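Local coordinates for putative extracellular solute-binding protein (Bordetella bronchiseptica, PDB 4P56) that binds mandelate and probably delivers such small organic acids, as a periplasmic solute-binding protein, to a TRAP-type membrane transporter, at residues 29-34 with 85-90; 137-142 with 240-245; 51-56 with 256-261. One frame throughout, in Å; residues are numbered along the deposited sequence.

Interaction 1. Residues 29-34 with 85-90; sequences LTLSSW and VDVTFV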
ATOM      1  N   LEU A  29     -13.551  18.374   8.115  1.00 13.75           N
ATOM      2  CA  LEU A  29     -13.384  16.968   8.345  1.00 13.08           C
ATOM      3  C   LEU A  29     -12.059  16.725   9.049  1.00 13.22           C
ATOM      4  O   LEU A  29     -10.995  17.119   8.545  1.00 15.34           O
ATOM      5  CB  LEU A  29     -13.425  16.245   7.011  1.00 12.09           C
ATOM      6  CG  LEU A  29     -14.765  16.341   6.266  1.00 11.98           C
ATOM      7  CD1 LEU A  29     -14.594  15.868   4.808  1.00 11.17           C
ATOM      8  CD2 LEU A  29     -15.836  15.519   6.967  1.00 12.09           C
ATOM      9  N   THR A  30     -12.080  16.060  10.184  1.00 13.46           N
ATOM     10  CA  THR A  30     -10.816  15.775  10.825  1.00 13.63           C
ATOM     11  C   THR A  30     -10.175  14.556  10.147  1.00 12.62           C
ATOM     12  O   THR A  30     -10.872  13.620   9.725  1.00 11.93           O
ATOM     13  CB  THR A  30     -10.970  15.528  12.333  1.00 14.36           C
ATOM     14  OG1 THR A  30     -11.942  14.495  12.576  1.00 13.97           O
ATOM     15  CG2 THR A  30     -11.418  16.817  13.032  1.00 15.56           C
ATOM     16  N   LEU A  31      -8.848  14.590  10.067  1.00 12.66           N
ATOM     17  CA  LEU A  31      -8.028  13.575   9.439  1.00 11.91           C
ATOM     18  C   LEU A  31      -6.952  13.119  10.427  1.00 12.28           C
ATOM     19  O   LEU A  31      -6.222  13.940  10.952  1.00 13.11           O
ATOM     20  CB  LEU A  31      -7.370  14.175   8.193  1.00 11.74           C
ATOM     21  CG  LEU A  31      -6.226  13.380   7.595  1.00 11.28           C
ATOM     22  CD1 LEU A  31      -6.700  12.040   7.026  1.00 10.35           C
ATOM     23  CD2 LEU A  31      -5.559  14.244   6.506  1.00 11.45           C
ATOM     24  N   SER A  32      -6.858  11.819  10.702  1.00 11.77           N
ATOM     25  CA  SER A  32      -5.743  11.307  11.490  1.00 12.08           C
ATOM     26  C   SER A  32      -4.781  10.548  10.590  1.00 11.47           C
ATOM     27  O   SER A  32      -5.207   9.776   9.742  1.00 10.66           O
ATOM     28  CB  SER A  32      -6.204  10.365  12.612  1.00 12.11           C
ATOM     29  OG  SER A  32      -5.116   9.973  13.444  1.00 12.54           O
ATOM     30  N   SER A  33      -3.487  10.766  10.799  1.00 12.38           N
ATOM     31  CA  SER A  33      -2.452  10.029  10.080  1.00 14.51           C
ATOM     32  C   SER A  33      -1.509   9.272  11.018  1.00 11.96           C
ATOM     33  O   SER A  33      -1.082   9.808  12.055  1.00 12.85           O
ATOM     34  CB  SER A  33      -1.622  11.006   9.270  1.00 14.64           C
ATOM     35  OG  SER A  33      -0.464  10.357   8.805  1.00 11.97           O
ATOM     36  N   TRP A  34      -1.182   8.038  10.655  1.00 11.34           N
ATOM     37  CA  TRP A  34      -0.250   7.237  11.442  1.00 11.64           C
ATOM     38  C   TRP A  34       1.143   7.273  10.803  1.00 15.63           C
ATOM     39  O   TRP A  34       2.045   6.566  11.232  1.00 12.22           O
ATOM     40  CB  TRP A  34      -0.755   5.800  11.609  1.00 10.92           C
ATOM     41  CG  TRP A  34      -1.350   5.141  10.370  1.00 11.11           C
ATOM     42  CD1 TRP A  34      -2.642   5.218   9.949  1.00  9.64           C
ATOM     43  CD2 TRP A  34      -0.669   4.318   9.398  1.00  9.60           C
ATOM     44  NE1 TRP A  34      -2.820   4.493   8.799  1.00  8.86           N
ATOM     45  CE2 TRP A  34      -1.620   3.927   8.443  1.00  8.90           C
ATOM     46  CE3 TRP A  34       0.651   3.882   9.253  1.00  9.88           C
ATOM     47  CZ2 TRP A  34      -1.299   3.123   7.338  1.00  9.39           C
ATOM     48  CZ3 TRP A  34       0.970   3.080   8.162  1.00  9.45           C
ATOM     49  CH2 TRP A  34       0.005   2.718   7.217  1.00  8.76           C
ATOM     50  N   VAL A  85     -12.669  10.162  14.360  1.00 12.07           N
ATOM     51  CA  VAL A  85     -12.165  11.077  13.327  1.00 10.49           C
ATOM     52  C   VAL A  85     -12.967  10.845  12.080  1.00 12.52           C
ATOM     53  O   VAL A  85     -13.623   9.801  11.943  1.00 15.10           O
ATOM     54  CB  VAL A  85     -10.653  10.860  12.995  1.00 14.41           C
ATOM     55  CG1 VAL A  85      -9.806  11.117  14.238  1.00 24.49           C
ATOM     56  CG2 VAL A  85     -10.403   9.463  12.435  1.00 12.63           C
ATOM     57  N   ASP A  86     -12.926  11.801  11.151  1.00 11.32           N
ATOM     58  CA  ASP A  86     -13.797  11.746   9.996  1.00  9.36           C
ATOM     59  C   ASP A  86     -13.177  10.976   8.816  1.00  8.88           C
ATOM     60  O   ASP A  86     -13.897  10.277   8.106  1.00 10.19           O
ATOM     61  CB  ASP A  86     -14.155  13.151   9.517  1.00 11.09           C
ATOM     62  CG  ASP A  86     -15.061  13.898  10.492  1.00 14.58           C
ATOM     63  OD1 ASP A  86     -16.058  13.300  10.957  1.00 16.22           O
ATOM     64  OD2 ASP A  86     -14.759  15.075  10.805  1.00 11.16           O
ATOM     65  N   VAL A  87     -11.869  11.121   8.625  1.00  8.56           N
ATOM     66  CA  VAL A  87     -11.179  10.591   7.459  1.00  8.22           C
ATOM     67  C   VAL A  87      -9.835   9.992   7.848  1.00  7.95           C
ATOM     68  O   VAL A  87      -9.141  10.504   8.718  1.00  9.43           O
ATOM     69  CB  VAL A  87     -10.933  11.714   6.418  1.00  8.30           C
ATOM     70  CG1 VAL A  87     -10.116  11.222   5.227  1.00  8.29           C
ATOM     71  CG2 VAL A  87     -12.294  12.323   5.985  1.00 10.73           C
ATOM     72  N   THR A  88      -9.477   8.882   7.220  1.00  8.15           N
ATOM     73  CA  THR A  88      -8.130   8.394   7.357  1.00 11.90           C
ATOM     74  C   THR A  88      -7.742   7.511   6.188  1.00 10.76           C
ATOM     75  O   THR A  88      -8.530   7.314   5.278  1.00  8.14           O
ATOM     76  CB  THR A  88      -7.938   7.593   8.660  1.00  8.70           C
ATOM     77  OG1 THR A  88      -6.548   7.511   8.929  1.00  9.40           O
ATOM     78  CG2 THR A  88      -8.502   6.206   8.515  1.00  8.11           C
ATOM     79  N   PHE A  89      -6.517   6.990   6.245  1.00  7.74           N
ATOM     80  CA  PHE A  89      -6.086   5.920   5.334  1.00  8.52           C
ATOM     81  C   PHE A  89      -5.698   4.689   6.140  1.00 10.89           C
ATOM     82  O   PHE A  89      -5.210   4.804   7.272  1.00  9.02           O
ATOM     83  CB  PHE A  89      -4.910   6.370   4.473  1.00  7.32           C
ATOM     84  CG  PHE A  89      -3.721   6.810   5.267  1.00  7.67           C
ATOM     85  CD1 PHE A  89      -3.666   8.074   5.828  1.00 10.40           C
ATOM     86  CD2 PHE A  89      -2.654   5.955   5.457  1.00 11.07           C
ATOM     87  CE1 PHE A  89      -2.565   8.489   6.583  1.00  9.38           C
ATOM     88  CE2 PHE A  89      -1.539   6.366   6.214  1.00 13.68           C
ATOM     89  CZ  PHE A  89      -1.493   7.622   6.755  1.00 11.55           C
ATOM     90  N   VAL A  90      -5.940   3.511   5.574  1.00  9.66           N
ATOM     91  CA  VAL A  90      -5.641   2.274   6.283  1.00  7.22           C
ATOM     92  C   VAL A  90      -4.926   1.348   5.331  1.00  7.84           C
ATOM     93  O   VAL A  90      -5.216   1.354   4.139  1.00  8.17           O
ATOM     94  CB  VAL A  90      -6.933   1.574   6.794  1.00  7.46           C
ATOM     95  CG1 VAL A  90      -7.618   2.401   7.862  1.00 13.12           C
ATOM     96  CG2 VAL A  90      -7.889   1.285   5.646  1.00  8.66           C
TER

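Interaction 2. Residues 137-142 with 240-245; sequences GVRLLG and VIINRD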
ATOM      1  N   GLY A 137     -19.140  -0.516   7.146  1.00 15.83           N
ATOM      2  CA  GLY A 137     -19.295   0.401   8.263  1.00 18.05           C
ATOM      3  C   GLY A 137     -18.681   1.781   8.057  1.00 17.62           C
ATOM      4  O   GLY A 137     -18.884   2.668   8.880  1.00 12.27           O
ATOM      5  N   VAL A 138     -17.939   1.963   6.968  1.00 10.08           N
ATOM      6  CA  VAL A 138     -17.409   3.281   6.592  1.00  9.94           C
ATOM      7  C   VAL A 138     -17.675   3.493   5.093  1.00  9.78           C
ATOM      8  O   VAL A 138     -18.049   2.548   4.369  1.00 10.13           O
ATOM      9  CB  VAL A 138     -15.889   3.415   6.840  1.00  9.37           C
ATOM     10  CG1 VAL A 138     -15.546   3.162   8.335  1.00 11.08           C
ATOM     11  CG2 VAL A 138     -15.107   2.458   5.944  1.00 10.34           C
ATOM     12  N   ARG A 139     -17.524   4.720   4.610  1.00 10.27           N
ATOM     13  CA  ARG A 139     -17.611   4.934   3.169  1.00 10.18           C
ATOM     14  C   ARG A 139     -16.239   4.829   2.580  1.00  9.52           C
ATOM     15  O   ARG A 139     -15.305   5.474   3.045  1.00  9.71           O
ATOM     16  CB  ARG A 139     -18.230   6.276   2.802  1.00 12.01           C
ATOM     17  CG  ARG A 139     -18.096   6.574   1.313  1.00 14.16           C
ATOM     18  CD  ARG A 139     -18.698   7.915   0.918  1.00 15.28           C
ATOM     19  NE  ARG A 139     -20.144   7.791   0.773  1.00 23.19           N
ATOM     20  CZ  ARG A 139     -20.778   7.492  -0.356  1.00 26.45           C
ATOM     21  NH1 ARG A 139     -20.117   7.317  -1.498  1.00 15.26           N
ATOM     22  NH2 ARG A 139     -22.099   7.394  -0.344  1.00 25.81           N
ATOM     23  N   LEU A 140     -16.097   3.959   1.581  1.00  8.86           N
ATOM     24  CA  LEU A 140     -14.826   3.808   0.881  1.00  8.53           C
ATOM     25  C   LEU A 140     -14.746   4.871  -0.209  1.00  8.64           C
ATOM     26  O   LEU A 140     -15.539   4.877  -1.136  1.00  9.80           O
ATOM     27  CB  LEU A 140     -14.729   2.416   0.250  1.00  8.08           C
ATOM     28  CG  LEU A 140     -13.485   2.104  -0.584  1.00  9.71           C
ATOM     29  CD1 LEU A 140     -12.203   2.205   0.230  1.00  7.21           C
ATOM     30  CD2 LEU A 140     -13.603   0.725  -1.246  1.00 15.00           C
ATOM     31  N   LEU A 141     -13.777   5.762  -0.103  1.00  8.78           N
ATOM     32  CA  LEU A 141     -13.619   6.814  -1.110  1.00  9.39           C
ATOM     33  C   LEU A 141     -12.704   6.331  -2.259  1.00 11.85           C
ATOM     34  O   LEU A 141     -12.957   6.615  -3.425  1.00 10.58           O
ATOM     35  CB  LEU A 141     -13.063   8.087  -0.482  1.00  9.45           C
ATOM     36  CG  LEU A 141     -13.994   8.827   0.461  1.00 10.50           C
ATOM     37  CD1 LEU A 141     -13.264  10.008   1.099  1.00 13.97           C
ATOM     38  CD2 LEU A 141     -15.306   9.334  -0.245  1.00 10.71           C
ATOM     39  N   GLY A 142     -11.649   5.597  -1.934  1.00  8.20           N
ATOM     40  CA  GLY A 142     -10.702   5.194  -2.961  1.00  9.52           C
ATOM     41  C   GLY A 142      -9.630   4.276  -2.419  1.00  7.46           C
ATOM     42  O   GLY A 142      -9.539   4.090  -1.209  1.00  7.17           O
ATOM     43  N   VAL A 240      -8.659   4.942   1.343  1.00  6.51           N
ATOM     44  CA  VAL A 240      -9.055   6.182   1.993  1.00  7.64           C
ATOM     45  C   VAL A 240     -10.575   6.088   2.313  1.00  8.86           C
ATOM     46  O   VAL A 240     -11.398   5.799   1.431  1.00 10.50           O
ATOM     47  CB  VAL A 240      -8.742   7.382   1.101  1.00  6.21           C
ATOM     48  CG1 VAL A 240      -9.285   8.658   1.736  1.00 14.11           C
ATOM     49  CG2 VAL A 240      -7.246   7.487   0.889  1.00  7.18           C
ATOM     50  N   ILE A 241     -10.926   6.324   3.574  1.00  6.84           N
ATOM     51  CA  ILE A 241     -12.264   6.099   4.081  1.00  8.65           C
ATOM     52  C   ILE A 241     -12.805   7.337   4.818  1.00  8.42           C
ATOM     53  O   ILE A 241     -12.034   8.172   5.311  1.00  7.87           O
ATOM     54  CB  ILE A 241     -12.307   4.850   5.018  1.00  8.09           C
ATOM     55  CG1 ILE A 241     -11.319   4.982   6.154  1.00  8.23           C
ATOM     56  CG2 ILE A 241     -11.918   3.552   4.239  1.00  8.57           C
ATOM     57  CD1 ILE A 241     -11.469   3.949   7.240  1.00  9.15           C
ATOM     58  N   ILE A 242     -14.136   7.454   4.858  1.00  8.59           N
ATOM     59  CA  ILE A 242     -14.786   8.534   5.578  1.00  8.81           C
ATOM     60  C   ILE A 242     -15.965   8.016   6.370  1.00 11.13           C
ATOM     61  O   ILE A 242     -16.669   7.078   5.978  1.00 10.25           O
ATOM     62  CB  ILE A 242     -15.198   9.698   4.615  1.00  8.64           C
ATOM     63  CG1 ILE A 242     -15.752  10.868   5.412  1.00  9.27           C
ATOM     64  CG2 ILE A 242     -16.198   9.207   3.566  1.00  8.82           C
ATOM     65  CD1 ILE A 242     -15.849  12.176   4.588  1.00 13.20           C
ATOM     66  N   ASN A 243     -16.138   8.603   7.538  1.00 10.59           N
ATOM     67  CA  ASN A 243     -17.233   8.241   8.396  1.00 11.86           C
ATOM     68  C   ASN A 243     -18.545   8.560   7.662  1.00 12.26           C
ATOM     69  O   ASN A 243     -18.669   9.619   7.019  1.00 11.89           O
ATOM     70  CB  ASN A 243     -17.144   9.067   9.671  1.00 12.74           C
ATOM     71  CG  ASN A 243     -18.364   8.882  10.558  1.00 14.32           C
ATOM     72  OD1 ASN A 243     -19.331   9.613  10.415  1.00 14.88           O
ATOM     73  ND2 ASN A 243     -18.332   7.888  11.436  1.00 15.21           N
ATOM     74  N   ARG A 244     -19.519   7.654   7.738  1.00 13.21           N
ATOM     75  CA  ARG A 244     -20.737   7.812   6.939  1.00 15.92           C
ATOM     76  C   ARG A 244     -21.602   8.976   7.396  1.00 14.67           C
ATOM     77  O   ARG A 244     -22.249   9.640   6.587  1.00 16.52           O
ATOM     78  CB  ARG A 244     -21.568   6.514   6.957  1.00 14.97           C
ATOM     79  CG  ARG A 244     -20.925   5.424   6.150  1.00 14.34           C
ATOM     80  CD  ARG A 244     -21.749   4.134   6.216  1.00 17.08           C
ATOM     81  NE  ARG A 244     -21.263   3.223   5.195  1.00 24.13           N
ATOM     82  CZ  ARG A 244     -21.503   1.920   5.177  1.00 31.63           C
ATOM     83  NH1 ARG A 244     -22.239   1.361   6.133  1.00 30.89           N
ATOM     84  NH2 ARG A 244     -20.984   1.179   4.208  1.00 28.44           N
ATOM     85  N   ASP A 245     -21.647   9.207   8.695  1.00 15.51           N
ATOM     86  CA  ASP A 245     -22.422  10.333   9.226  1.00 19.92           C
ATOM     87  C   ASP A 245     -21.821  11.676   8.783  1.00 15.68           C
ATOM     88  O   ASP A 245     -22.547  12.602   8.400  1.00 16.17           O
ATOM     89  CB  ASP A 245     -22.498  10.226  10.741  1.00 22.41           C
ATOM     90  CG  ASP A 245     -23.389   9.064  11.189  1.00 26.16           C
ATOM     91  OD1 ASP A 245     -24.310   8.727  10.418  1.00 23.60           O
ATOM     92  OD2 ASP A 245     -23.167   8.489  12.283  1.00 23.28           O
TER
HETATM   93  O   HOH W   1     -18.932   5.430   9.409  1.00 11.63           O
HETATM   94  O   HOH W   2     -21.338  -1.598   4.714  1.00 33.37           O

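Interaction 3. Residues 51-56 with 256-261; sequences EEIRKA and DTLVRL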
ATOM      1  N   GLU A  51      -6.587  20.337  -0.347  1.00 12.48           N
ATOM      2  CA  GLU A  51      -6.660  21.648  -0.994  1.00 13.09           C
ATOM      3  C   GLU A  51      -7.619  21.597  -2.206  1.00 12.55           C
ATOM      4  O   GLU A  51      -8.374  22.560  -2.473  1.00 12.96           O
ATOM      5  CB  GLU A  51      -5.255  22.073  -1.397  1.00 13.72           C
ATOM      6  CG  GLU A  51      -4.501  22.650  -0.213  1.00 20.89           C
ATOM      7  CD  GLU A  51      -5.073  23.996   0.160  1.00 18.48           C
ATOM      8  OE1 GLU A  51      -4.813  24.954  -0.596  1.00 16.02           O
ATOM      9  OE2 GLU A  51      -5.813  24.094   1.169  1.00 17.54           O
ATOM     10  N   GLU A  52      -7.593  20.480  -2.933  1.00 12.59           N
ATOM     11  CA  GLU A  52      -8.476  20.328  -4.089  1.00 14.20           C
ATOM     12  C   GLU A  52      -9.925  20.339  -3.627  1.00 14.10           C
ATOM     13  O   GLU A  52     -10.747  20.959  -4.262  1.00 13.07           O
ATOM     14  CB  GLU A  52      -8.180  19.044  -4.899  1.00 11.18           C
ATOM     15  CG  GLU A  52      -6.860  19.060  -5.688  1.00 14.75           C
ATOM     16  CD  GLU A  52      -6.705  17.867  -6.653  1.00 21.51           C
ATOM     17  OE1 GLU A  52      -7.716  17.342  -7.143  1.00 19.69           O
ATOM     18  OE2 GLU A  52      -5.564  17.452  -6.931  1.00 24.62           O
ATOM     19  N   ILE A  53     -10.232  19.620  -2.538  1.00 11.58           N
ATOM     20  CA  ILE A  53     -11.569  19.588  -1.972  1.00 14.19           C
ATOM     21  C   ILE A  53     -12.040  20.984  -1.482  1.00 13.27           C
ATOM     22  O   ILE A  53     -13.178  21.432  -1.751  1.00 11.94           O
ATOM     23  CB  ILE A  53     -11.630  18.594  -0.780  1.00 10.77           C
ATOM     24  CG1 ILE A  53     -11.348  17.161  -1.240  1.00 10.55           C
ATOM     25  CG2 ILE A  53     -12.976  18.660  -0.149  1.00 11.76           C
ATOM     26  CD1 ILE A  53     -11.004  16.216  -0.070  1.00 10.61           C
ATOM     27  N   ARG A  54     -11.167  21.680  -0.771  1.00 12.29           N
ATOM     28  CA  ARG A  54     -11.473  23.038  -0.319  1.00 13.17           C
ATOM     29  C   ARG A  54     -11.817  23.921  -1.500  1.00 13.35           C
ATOM     30  O   ARG A  54     -12.866  24.583  -1.540  1.00 13.67           O
ATOM     31  CB  ARG A  54     -10.287  23.641   0.447  1.00 13.91           C
ATOM     32  CG  ARG A  54     -10.543  25.047   0.981  1.00 14.97           C
ATOM     33  CD  ARG A  54      -9.335  25.545   1.771  1.00 15.92           C
ATOM     34  NE  ARG A  54      -8.192  25.671   0.884  1.00 15.86           N
ATOM     35  CZ  ARG A  54      -8.047  26.685   0.030  1.00 19.62           C
ATOM     36  NH1 ARG A  54      -8.976  27.627  -0.041  1.00 16.98           N
ATOM     37  NH2 ARG A  54      -6.976  26.769  -0.754  1.00 16.50           N
ATOM     38  N   LYS A  55     -10.928  23.962  -2.484  1.00 13.25           N
ATOM     39  CA  LYS A  55     -11.158  24.842  -3.614  1.00 13.52           C
ATOM     40  C   LYS A  55     -12.415  24.486  -4.414  1.00 16.73           C
ATOM     41  O   LYS A  55     -13.122  25.373  -4.862  1.00 13.42           O
ATOM     42  CB  LYS A  55      -9.945  24.851  -4.532  1.00 13.57           C
ATOM     43  CG  LYS A  55      -8.697  25.414  -3.869  1.00 16.82           C
ATOM     44  CD  LYS A  55      -7.458  25.187  -4.752  1.00 14.64           C
ATOM     45  CE  LYS A  55      -6.151  25.358  -3.946  1.00 25.36           C
ATOM     46  NZ  LYS A  55      -4.916  24.999  -4.735  1.00 15.17           N
ATOM     47  N   ALA A  56     -12.669  23.197  -4.616  1.00 13.61           N
ATOM     48  CA  ALA A  56     -13.814  22.753  -5.404  1.00 16.36           C
ATOM     49  C   ALA A  56     -15.175  22.899  -4.694  1.00 17.14           C
ATOM     50  O   ALA A  56     -16.214  22.742  -5.337  1.00 17.36           O
ATOM     51  CB  ALA A  56     -13.609  21.303  -5.836  1.00 14.71           C
ATOM     52  N   ASP A 256     -21.177  14.794  -4.131  1.00 13.81           N
ATOM     53  CA  ASP A 256     -20.826  14.437  -5.514  1.00 14.19           C
ATOM     54  C   ASP A 256     -19.420  14.903  -5.861  1.00 13.25           C
ATOM     55  O   ASP A 256     -18.650  14.164  -6.480  1.00 12.93           O
ATOM     56  CB  ASP A 256     -21.803  15.066  -6.499  1.00 16.17           C
ATOM     57  CG  ASP A 256     -23.142  14.369  -6.526  1.00 23.42           C
ATOM     58  OD1 ASP A 256     -23.277  13.277  -5.925  1.00 24.52           O
ATOM     59  OD2 ASP A 256     -24.061  14.929  -7.167  1.00 24.62           O
ATOM     60  N   THR A 257     -19.087  16.115  -5.442  1.00 13.01           N
ATOM     61  CA  THR A 257     -17.744  16.656  -5.657  1.00 12.35           C
ATOM     62  C   THR A 257     -16.669  15.825  -4.949  1.00 12.91           C
ATOM     63  O   THR A 257     -15.667  15.458  -5.558  1.00 10.80           O
ATOM     64  CB  THR A 257     -17.659  18.150  -5.218  1.00 14.46           C
ATOM     65  OG1 THR A 257     -18.493  18.909  -6.074  1.00 15.29           O
ATOM     66  CG2 THR A 257     -16.230  18.683  -5.308  1.00 17.25           C
ATOM     67  N   LEU A 258     -16.885  15.503  -3.676  1.00 13.42           N
ATOM     68  CA  LEU A 258     -15.908  14.726  -2.947  1.00  9.46           C
ATOM     69  C   LEU A 258     -15.700  13.373  -3.628  1.00  9.97           C
ATOM     70  O   LEU A 258     -14.574  12.904  -3.796  1.00 13.71           O
ATOM     71  CB  LEU A 258     -16.328  14.529  -1.492  1.00 10.66           C
ATOM     72  CG  LEU A 258     -15.374  13.665  -0.656  1.00 11.78           C
ATOM     73  CD1 LEU A 258     -13.975  14.231  -0.677  1.00 12.73           C
ATOM     74  CD2 LEU A 258     -15.876  13.523   0.773  1.00 13.66           C
ATOM     75  N   VAL A 259     -16.798  12.745  -4.035  1.00 11.55           N
ATOM     76  CA  VAL A 259     -16.701  11.497  -4.770  1.00 10.69           C
ATOM     77  C   VAL A 259     -15.945  11.650  -6.099  1.00 11.97           C
ATOM     78  O   VAL A 259     -15.122  10.807  -6.448  1.00 12.36           O
ATOM     79  CB  VAL A 259     -18.089  10.879  -4.969  1.00 13.57           C
ATOM     80  CG1 VAL A 259     -18.025   9.620  -5.851  1.00 19.99           C
ATOM     81  CG2 VAL A 259     -18.668  10.536  -3.621  1.00 14.42           C
ATOM     82  N   ARG A 260     -16.200  12.731  -6.829  1.00 12.89           N
ATOM     83  CA  ARG A 260     -15.517  12.966  -8.109  1.00 13.77           C
ATOM     84  C   ARG A 260     -14.004  13.164  -7.925  1.00 16.56           C
ATOM     85  O   ARG A 260     -13.198  12.810  -8.793  1.00 13.17           O
ATOM     86  CB  ARG A 260     -16.158  14.180  -8.753  1.00 16.76           C
ATOM     87  CG  ARG A 260     -15.587  14.659 -10.046  1.00 27.10           C
ATOM     88  CD  ARG A 260     -16.582  15.668 -10.673  1.00 32.35           C
ATOM     89  NE  ARG A 260     -16.640  16.936  -9.945  1.00 32.99           N
ATOM     90  CZ  ARG A 260     -17.711  17.427  -9.307  1.00 35.29           C
ATOM     91  NH1 ARG A 260     -18.868  16.776  -9.266  1.00 30.90           N
ATOM     92  NH2 ARG A 260     -17.618  18.596  -8.686  1.00 33.95           N
ATOM     93  N   LEU A 261     -13.631  13.726  -6.784  1.00 11.70           N
ATOM     94  CA  LEU A 261     -12.230  13.950  -6.438  1.00 12.57           C
ATOM     95  C   LEU A 261     -11.626  12.710  -5.781  1.00 14.32           C
ATOM     96  O   LEU A 261     -10.448  12.679  -5.444  1.00  8.60           O
ATOM     97  CB  LEU A 261     -12.109  15.147  -5.500  1.00 12.32           C
ATOM     98  CG  LEU A 261     -12.373  16.497  -6.169  1.00 10.11           C
ATOM     99  CD1 LEU A 261     -12.384  17.635  -5.150  1.00 16.28           C
ATOM    100  CD2 LEU A 261     -11.329  16.771  -7.295  1.00 15.18           C
TER
HETATM  101  O   HOH W   3     -19.203  21.230  -4.933  1.00 21.24           O

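Interaction 1. Residues 29-34 with 85-90
T30 and D86 grip each other through both backbone and side chain. The amide N of T30 donates to OD2 of D86 at 2.9 Å, nearly straight, and meets the anti lone pair of that oxygen. In return the backbone N of D86 donates to OG1 of T30 at 3.2 Å, with a weak second branch to T30 O. The threonine hydroxyl reaches D86 because chi1 (54°) sets OG1 between its own backbone N and carbonyl carbon. T30 O also accepts V87 N, at 2.9 Å, and two residues further on S32 N donates to V87 O over a longer 3.3 Å. These two bonds flank L31, which is bridged to V87 with the chains running roughly parallel, the strand axes 32° apart. Beyond the bridge side chains take over. The hydroxyl of T88 donates to S32 O (OG1 to O, 2.8 Å), and the indole NE1 of W34 donates to F89 O at 2.9 Å, the oxygen lying in the indole plane.

The arrangement joins strand 28-31 to strand 87-91 in a family 7 solute-binding protein and runs out at the mandelate pocket, which W34 lines. Here CE2 of F89 lies over one indole face, toward the rim, 3.3 Å from CE2 of W34; the phenyl ring and the five-membered ring of W34 are inclined at 34°. S33 OG sits in plane at the edge of the phenyl ring while bonding to L35 O. At the middle, CD1 of L31 rests on the V87 carbonyl and on CG1 of V87, 3.9 Å away. L29 crosses D86 at about a right angle, CD2 against CB. Helix 40-56 packs on F89 through V41 and L46, and helix 76-81 on V85 through A79 and V80.

Interaction 2. Residues 137-142 with 240-245
A classic beta bulge interrupts the antiparallel pairing of strands 139-145 and 237-242: L141 and G142 both face V240. The L141 amide donates to V240 O at 2.8 Å, whereas G142 N reaches the same oxygen only weakly, and V240 N returns a bond to G142 O at 2.8 Å. Before the bulge the register is regular. R139 and I242 form a hydrogen-bonded pair, R139 N to I242 O and I242 N to R139 O each spanning 2.9 Å, and L140 and I241 follow as a non-hydrogen-bonded pair.

The side chains of R139 and I242 run alongside each other from neighbouring strands, with CB of R139 3.6 Å from CG2 of I242. That methyl also receives CG of L141, whose side chain leans across I242, since the bulge turns L141 toward the partner strand. At the edge of the pairing, CG2 of V138 meets CG2 of I241 at 3.8 Å.

Past the strand, R244 folds back over the start of segment 137-142. Its chain is extended from CG to NE, which lays one guanidinium face over the G137-V138 peptide, with V138 N over its centre. Water 2 lies in the guanidinium plane and accepts from NH2 of R244 at 2.8 Å; water 1 ties R244 N to G137 O. G137 takes a positive phi (96°), a backbone shape that suits a residue without a side chain. N243, at the N-cap of helix 244-248, caps A246 N with OD1 and gives ND2 to V80 O.

Strand 237-242 is the middle of a three-stranded antiparallel sheet, between 139-145 and 87-91. Helix 76-81 packs on V138 and I241, W49 of helix 40-56 touches L141 and V240, and F247 takes a cation-pi contact from R139.

Interaction 3. Residues 51-56 with 256-261
L261, just past helix 252-260, is directed toward helix 40-56 and spreads its two methyls over it. CD1 sits against the backbone at I53, 3.8 Å from CA of I53, and also touches CB of A56, while CD2 lies 3.7 Å from OE1 of E52, a carboxylate oxygen that is hydrogen-bonded to H265. The side chains of E52 and I53 each cross L261 obliquely. I53 meets L258 by its end: CD1 of I53 is 3.6 Å from CD1 of L258. This delta methyl reaches across because CG of L258 stands anti to the backbone N (chi1 178°). At the last turn of helix 40-56, CB of A56 abuts CG2 of T257 at 3.7 Å. The hydroxyl of T257 is turned from this methyl contact, bonding to Q253 O and to water 3, 2.7 Å from OG1, which in turn reaches A56 O weakly.

No direct hydrogen bond links the segments, so the join is chiefly apolar. It packs the C-terminal turn of helix 40-56 against the end of helix 252-260, with F247 of helix 244-248 touching L258, V61 touching I53, and W49, one turn back, donating NE1 to L261 O.

Interactions 1 and 2 are buried and both reach one three-stranded sheet, interaction 1 through strand 87-91 and interaction 2 through strands 139-145 and 237-242; D86 O and T88 O probably accept from N243 N and I241 N. Interaction 3 lies farther out, partly buried, and touches interaction 2 where I242 CD1 meets L258 CD2. It has no contact with interaction 1, although strand 28-31 leads into helix 40-56. The chemistry changes accordingly. Interaction 2 rests largely on antiparallel backbone pairing, broken by one bulge; interaction 1 supplements a single bridge with side-chain bonds and alone reaches the mandelate pocket; interaction 3 relies on methyl packing between helix ends.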